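Coclaurine N-methyltransferase (Coptis japonica, PDB 6GKV) catalyses the S-adenosyl-L-methionine-dependent N-methylation of coclaurine and related tetrahydroisoquinolines in alkaloid biosynthesis. Local coordinates at residues K62-V67 / A180-T184; D192-E198 / L222-I228. All blocks are in the same frame, centred on the assembly; numbering follows the deposited sequence.

Contact 1 of 2, residues K62-V67 / A180-T184; sequences KIATEV and ADITT. With SAH (S-adenosyl-L-homocysteine), chain C.
D181 meets V67 at the adenine end of the S-adenosyl-L-homocysteine pocket, in the loop that follows strand 176-179 of this Rossmann-like methyltransferase fold. The aspartate side chain runs out with CG anti to its backbone N (chi1 179°), and its OD1 accepts the adenine amino group, SAH N6 to D181 OD1 measuring 3.3 Å. The same oxygen draws a weak bond from the backbone N of T183, closing an Asx turn over the beta turn in which T184 N reaches D181 O. V67 comes from the opposite direction and sets CG1 against D181 OD1 at 3.2 Å and against N6 of the ligand, so a methyl borders the amino group that the carboxylate reads. I182 contributes its backbone N in a weak but fairly straight bond (166°) to SAH N1. Its side chain lies across the adenine plane from V67, with CD1 just off the C2 edge of the ring and out of its plane, 3.4 Å from SAH C2. T183 has the largest share of the buried surface. I63 runs alongside T183 but heads the other way, its CD1 reaching T183 O at 3.5 Å, while I63 also packs on L208 and L209 of helix 206-215. A chi1 of -68° turns the T183 hydroxyl back beside its own backbone N, where A64 CB lies 3.0 Å from T183 OG1.

Contact 2 of 2, residues D192-E198 / L222-I228; sequences DRILVIE and LLFLEHI. With F2W (6,7-dimethoxy-2-methyl-1,2,3,4-tetrahydroisoquinolin-2-ium), chain D; SAH (S-adenosyl-L-homocysteine), chain C.
E198 OE2 lies 2.7 Å from E226 OE2 and also takes the backbone N of C94. The two acidic side chains run side by side in the same direction, their carboxylate planes turned 42° apart. The other oxygen of E226, OE1, hydrogen-bonds with Y115 OH and H346 NE2, and E198 OE1 receives the ligand's ring nitrogen, F2W NAH, at 2.8 Å. With alanine at E198, that nitrogen would probably lose its carboxylate mate, and E226 OE2 and C94 N would be left facing a gap. Behind this site are two neighbouring parallel strands of the Rossmann-like sheet, 193-197 and 222-228, joined by a beta-alpha-beta crossover through helix 206-215. Their ladder of backbone bonds ends with E198 N to E226 O at 2.8 Å, where E198 takes a left-handed backbone conformation as the strand gives out. Next to it, I197 O holds the amino group of S-adenosyl-L-homocysteine (SAH N, 3.1 Å). On the face shared with E226, I197 CD1 meets the F224 ring at its edge, 4.0 Å from CE2, and R193 has one guanidinium face covered by L222, though its NE bonds to A119 O. On the other face, L223 sends CG anti to the backbone N (chi1 170°), which carries CD1 to 3.8 Å from both I194 CG2 and V196 CG2.

Overall arrangement
From the N terminus, the chain runs through helix 44-58 into the loop 62-67, where contact 1 opens. It closes 113 residues later at 180-184, after strands 126-130, 149-154 and 176-179 have been laid down, so it ties the N-terminal approach to the outer part of the sheet. Contact 2 then follows in series, neither nested nor crossed, pairing 192-198 with 222-228 through a much shorter connection. That connection includes helix 206-215, which also backs I63 of contact 1. The two centres lie about 17 Å apart and the nearest atoms about 7 Å; S-adenosyl-L-homocysteine bridges them, its adenine at contact 1 and its amino group at contact 2.

Contact 1 of 2, residues K62-V67 / A180-T184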
# COMPACT_ATOMS: atom_id res chain seq x y z
N LYS A 62 -0.53 22.38 6.92
CA LYS A 62 -1.12 22.32 8.25
C LYS A 62 -2.16 21.21 8.24
O LYS A 62 -2.40 20.63 7.20
CB LYS A 62 -1.74 23.66 8.65
CG LYS A 62 -0.98 24.37 9.77
CD LYS A 62 -0.81 23.46 11.01
CE LYS A 62 -2.15 23.10 11.65
NZ LYS A 62 -2.01 22.12 12.77
N ILE A 63 -2.77 20.93 9.38
CA ILE A 63 -3.74 19.83 9.47
C ILE A 63 -4.91 20.00 8.49
O ILE A 63 -5.32 19.05 7.83
CB ILE A 63 -4.28 19.68 10.90
CG1 ILE A 63 -3.19 19.11 11.81
CG2 ILE A 63 -5.52 18.77 10.90
CD1 ILE A 63 -3.59 18.96 13.29
N ALA A 64 -5.43 21.22 8.40
CA ALA A 64 -6.54 21.50 7.49
C ALA A 64 -6.46 22.92 6.95
O ALA A 64 -5.95 23.82 7.62
CB ALA A 64 -7.87 21.29 8.17
N THR A 65 -6.97 23.09 5.74
CA THR A 65 -7.18 24.42 5.17
C THR A 65 -8.66 24.62 4.88
O THR A 65 -9.44 23.65 4.86
CB THR A 65 -6.36 24.64 3.88
OG1 THR A 65 -6.85 23.78 2.84
CG2 THR A 65 -4.89 24.34 4.12
N GLU A 66 -9.05 25.88 4.67
CA GLU A 66 -10.43 26.26 4.36
C GLU A 66 -11.44 25.66 5.35
O GLU A 66 -12.48 25.17 4.93
CB GLU A 66 -10.80 25.83 2.94
CG GLU A 66 -9.77 26.19 1.87
CD GLU A 66 -9.67 27.68 1.61
OE1 GLU A 66 -10.62 28.41 1.96
OE2 GLU A 66 -8.64 28.13 1.06
N VAL A 67 -11.14 25.73 6.64
CA VAL A 67 -11.88 24.98 7.66
C VAL A 67 -13.29 25.50 7.94
O VAL A 67 -14.25 24.73 7.97
CB VAL A 67 -11.11 24.96 8.99
CG1 VAL A 67 -11.82 24.06 10.01
CG2 VAL A 67 -9.67 24.53 8.76
N ALA A 180 -16.04 21.51 18.51
CA ALA A 180 -14.61 21.82 18.38
C ALA A 180 -14.09 21.72 16.95
O ALA A 180 -14.57 20.92 16.16
CB ALA A 180 -13.79 20.90 19.27
N ASP A 181 -13.10 22.55 16.62
CA ASP A 181 -12.35 22.40 15.38
C ASP A 181 -11.29 21.33 15.66
O ASP A 181 -10.40 21.53 16.49
CB ASP A 181 -11.73 23.72 14.92
CG ASP A 181 -10.91 23.59 13.63
OD1 ASP A 181 -11.14 22.65 12.84
OD2 ASP A 181 -10.03 24.43 13.39
N ILE A 182 -11.40 20.19 15.00
CA ILE A 182 -10.49 19.09 15.24
C ILE A 182 -9.07 19.49 14.80
O ILE A 182 -8.08 18.99 15.35
CB ILE A 182 -10.98 17.81 14.53
CG1 ILE A 182 -12.35 17.43 15.09
CG2 ILE A 182 -10.00 16.65 14.69
CD1 ILE A 182 -13.01 16.25 14.40
N THR A 183 -8.99 20.40 13.84
CA THR A 183 -7.72 20.98 13.40
C THR A 183 -6.91 21.58 14.55
O THR A 183 -5.69 21.49 14.60
CB THR A 183 -7.96 22.07 12.33
OG1 THR A 183 -8.46 21.46 11.14
CG2 THR A 183 -6.69 22.84 12.01
N THR A 184 -7.61 22.20 15.50
CA THR A 184 -6.95 22.90 16.59
C THR A 184 -7.31 22.37 17.97
O THR A 184 -6.80 22.86 18.97
CB THR A 184 -7.27 24.42 16.59
OG1 THR A 184 -8.68 24.61 16.51
CG2 THR A 184 -6.59 25.12 15.43
N SAH C . -19.14 11.14 9.98
CA SAH C . -20.47 11.58 9.59
CB SAH C . -20.39 12.69 8.55
CG SAH C . -19.22 12.61 7.57
SD SAH C . -19.12 14.10 6.55
C SAH C . -21.31 10.44 9.05
O SAH C . -20.73 9.40 8.71
OXT SAH C . -22.54 10.53 8.93
C5' SAH C . -17.70 14.77 7.46
C4' SAH C . -18.00 15.18 8.90
O4' SAH C . -16.85 15.73 9.52
C3' SAH C . -19.09 16.24 9.00
O3' SAH C . -19.87 15.99 10.14
C2' SAH C . -18.37 17.54 9.24
O2' SAH C . -19.17 18.37 10.03
C1' SAH C . -17.11 17.06 9.96
N9 SAH C . -15.94 17.94 9.74
C8 SAH C . -15.40 18.39 8.55
N7 SAH C . -14.33 19.17 8.83
C5 SAH C . -14.17 19.24 10.18
C6 SAH C . -13.26 19.90 11.01
N6 SAH C . -12.28 20.65 10.49
N1 SAH C . -13.37 19.77 12.38
C2 SAH C . -14.38 19.00 12.93
N3 SAH C . -15.28 18.35 12.11
C4 SAH C . -15.18 18.47 10.76

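Contact 2 of 2, residues D192-E198 / L222-I228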
# COMPACT_ATOMS: atom_id res chain seq x y z
N ASP A 192 -11.17 4.35 24.43
CA ASP A 192 -10.83 2.98 24.02
C ASP A 192 -10.98 2.80 22.52
O ASP A 192 -10.34 1.95 21.91
CB ASP A 192 -11.73 1.94 24.70
CG ASP A 192 -11.59 1.95 26.21
OD1 ASP A 192 -10.47 2.19 26.72
OD2 ASP A 192 -12.62 1.70 26.87
N ARG A 193 -11.89 3.57 21.93
CA ARG A 193 -12.11 3.44 20.51
C ARG A 193 -12.47 4.78 19.91
O ARG A 193 -13.37 5.48 20.38
CB ARG A 193 -13.16 2.38 20.23
CG ARG A 193 -12.51 1.02 19.90
CD ARG A 193 -13.26 -0.14 20.50
NE ARG A 193 -12.60 -1.42 20.29
CZ ARG A 193 -11.60 -1.90 21.03
NH1 ARG A 193 -11.11 -1.19 22.04
NH2 ARG A 193 -11.09 -3.09 20.76
N ILE A 194 -11.69 5.14 18.90
CA ILE A 194 -11.89 6.35 18.15
C ILE A 194 -12.33 5.98 16.76
O ILE A 194 -11.65 5.24 16.05
CB ILE A 194 -10.64 7.20 18.09
CG1 ILE A 194 -10.17 7.51 19.51
CG2 ILE A 194 -10.92 8.49 17.29
CD1 ILE A 194 -8.82 8.17 19.55
N LEU A 195 -13.49 6.49 16.38
CA LEU A 195 -14.07 6.20 15.09
C LEU A 195 -14.02 7.45 14.23
O LEU A 195 -14.46 8.51 14.66
CB LEU A 195 -15.50 5.72 15.26
CG LEU A 195 -15.62 4.53 16.20
CD1 LEU A 195 -17.07 4.29 16.55
CD2 LEU A 195 -15.04 3.31 15.52
N VAL A 196 -13.49 7.32 13.03
CA VAL A 196 -13.38 8.44 12.11
C VAL A 196 -13.99 8.08 10.75
O VAL A 196 -13.33 7.43 9.94
CB VAL A 196 -11.92 8.88 11.90
CG1 VAL A 196 -11.87 10.17 11.07
CG2 VAL A 196 -11.24 9.11 13.25
N ILE A 197 -15.21 8.53 10.50
CA ILE A 197 -15.90 8.18 9.26
C ILE A 197 -15.92 9.33 8.25
O ILE A 197 -16.73 10.24 8.34
CB ILE A 197 -17.34 7.71 9.53
CG1 ILE A 197 -17.34 6.69 10.65
CG2 ILE A 197 -17.99 7.12 8.24
CD1 ILE A 197 -16.42 5.51 10.40
N GLU A 198 -14.99 9.27 7.30
CA GLU A 198 -14.94 10.18 6.16
C GLU A 198 -14.73 11.61 6.62
O GLU A 198 -15.54 12.47 6.36
CB GLU A 198 -16.21 10.04 5.30
CG GLU A 198 -16.29 8.67 4.61
CD GLU A 198 -17.44 8.54 3.63
OE1 GLU A 198 -17.97 9.58 3.16
OE2 GLU A 198 -17.84 7.39 3.35
N LEU A 222 -8.18 1.27 20.05
CA LEU A 222 -8.09 1.20 18.59
C LEU A 222 -8.58 2.46 17.93
O LEU A 222 -9.36 3.23 18.51
CB LEU A 222 -8.87 -0.00 18.05
CG LEU A 222 -8.49 -1.32 18.72
CD1 LEU A 222 -9.22 -2.50 18.12
CD2 LEU A 222 -6.98 -1.53 18.66
N LEU A 223 -8.08 2.68 16.72
CA LEU A 223 -8.55 3.72 15.83
C LEU A 223 -9.16 3.07 14.58
O LEU A 223 -8.46 2.36 13.86
CB LEU A 223 -7.40 4.65 15.42
CG LEU A 223 -7.79 5.61 14.28
CD1 LEU A 223 -8.92 6.50 14.73
CD2 LEU A 223 -6.60 6.45 13.78
N PHE A 224 -10.44 3.30 14.33
CA PHE A 224 -11.05 2.80 13.09
C PHE A 224 -11.34 3.94 12.11
O PHE A 224 -12.00 4.94 12.46
CB PHE A 224 -12.32 2.02 13.37
CG PHE A 224 -13.03 1.57 12.12
CD1 PHE A 224 -12.55 0.49 11.38
CD2 PHE A 224 -14.15 2.24 11.65
CE1 PHE A 224 -13.18 0.09 10.21
CE2 PHE A 224 -14.78 1.84 10.48
CZ PHE A 224 -14.30 0.76 9.76
N LEU A 225 -10.88 3.78 10.88
CA LEU A 225 -11.00 4.82 9.85
C LEU A 225 -11.72 4.36 8.58
O LEU A 225 -11.41 3.32 8.04
CB LEU A 225 -9.62 5.33 9.46
CG LEU A 225 -9.58 6.27 8.26
CD1 LEU A 225 -10.27 7.55 8.64
CD2 LEU A 225 -8.14 6.54 7.84
N GLU A 226 -12.66 5.17 8.11
CA GLU A 226 -13.21 5.00 6.77
C GLU A 226 -12.93 6.25 5.93
O GLU A 226 -13.16 7.39 6.37
CB GLU A 226 -14.72 4.73 6.81
CG GLU A 226 -15.33 4.49 5.41
CD GLU A 226 -16.86 4.38 5.43
OE1 GLU A 226 -17.38 3.29 5.76
OE2 GLU A 226 -17.55 5.36 5.10
N HIS A 227 -12.41 6.03 4.72
CA HIS A 227 -12.25 7.11 3.77
C HIS A 227 -12.58 6.59 2.39
O HIS A 227 -12.27 5.46 2.07
CB HIS A 227 -10.85 7.68 3.78
CG HIS A 227 -9.79 6.68 3.43
ND1 HIS A 227 -9.27 6.55 2.16
CD2 HIS A 227 -9.13 5.77 4.19
CE1 HIS A 227 -8.34 5.62 2.15
NE2 HIS A 227 -8.23 5.13 3.37
N ILE A 228 -13.21 7.42 1.58
CA ILE A 228 -13.41 7.02 0.21
C ILE A 228 -12.03 7.11 -0.45
O ILE A 228 -11.15 7.78 0.09
CB ILE A 228 -14.47 7.90 -0.49
CG1 ILE A 228 -14.14 9.38 -0.30
CG2 ILE A 228 -15.83 7.61 0.12
CD1 ILE A 228 -13.20 9.95 -1.31
CAM F2W D . -20.96 12.49 -3.50
OAK F2W D . -19.53 12.41 -3.66
CAB F2W D . -18.91 12.43 -2.44
CAA F2W D . -19.60 12.48 -1.22
CAF F2W D . -18.86 12.51 -0.04
CAJ F2W D . -19.46 12.51 1.20
CAI F2W D . -18.63 13.07 2.40
NAH F2W D . -17.42 12.23 2.43
CAO F2W D . -16.56 12.96 3.39
CAG F2W D . -16.86 12.56 1.12
CAE F2W D . -17.50 12.42 -0.07
CAD F2W D . -16.81 12.41 -1.28
CAC F2W D . -17.52 12.38 -2.46
OAL F2W D . -16.96 12.36 -3.71
CAN F2W D . -15.52 12.29 -3.82
N SAH C . -19.14 11.14 9.98
CA SAH C . -20.47 11.58 9.59
CB SAH C . -20.39 12.69 8.55
CG SAH C . -19.22 12.61 7.57
SD SAH C . -19.12 14.10 6.55
C SAH C . -21.31 10.44 9.05
O SAH C . -20.73 9.40 8.71
OXT SAH C . -22.54 10.53 8.93
C5' SAH C . -17.70 14.77 7.46
C4' SAH C . -18.00 15.18 8.90
O4' SAH C . -16.85 15.73 9.52
C3' SAH C . -19.09 16.24 9.00
O3' SAH C . -19.87 15.99 10.14
C2' SAH C . -18.37 17.54 9.24
O2' SAH C . -19.17 18.37 10.03
C1' SAH C . -17.11 17.06 9.96
N9 SAH C . -15.94 17.94 9.74
C8 SAH C . -15.40 18.39 8.55
N7 SAH C . -14.33 19.17 8.83
C5 SAH C . -14.17 19.24 10.18
C6 SAH C . -13.26 19.90 11.01
N6 SAH C . -12.28 20.65 10.49
N1 SAH C . -13.37 19.77 12.38
C2 SAH C . -14.38 19.00 12.93
N3 SAH C . -15.28 18.35 12.11
C4 SAH C . -15.18 18.47 10.76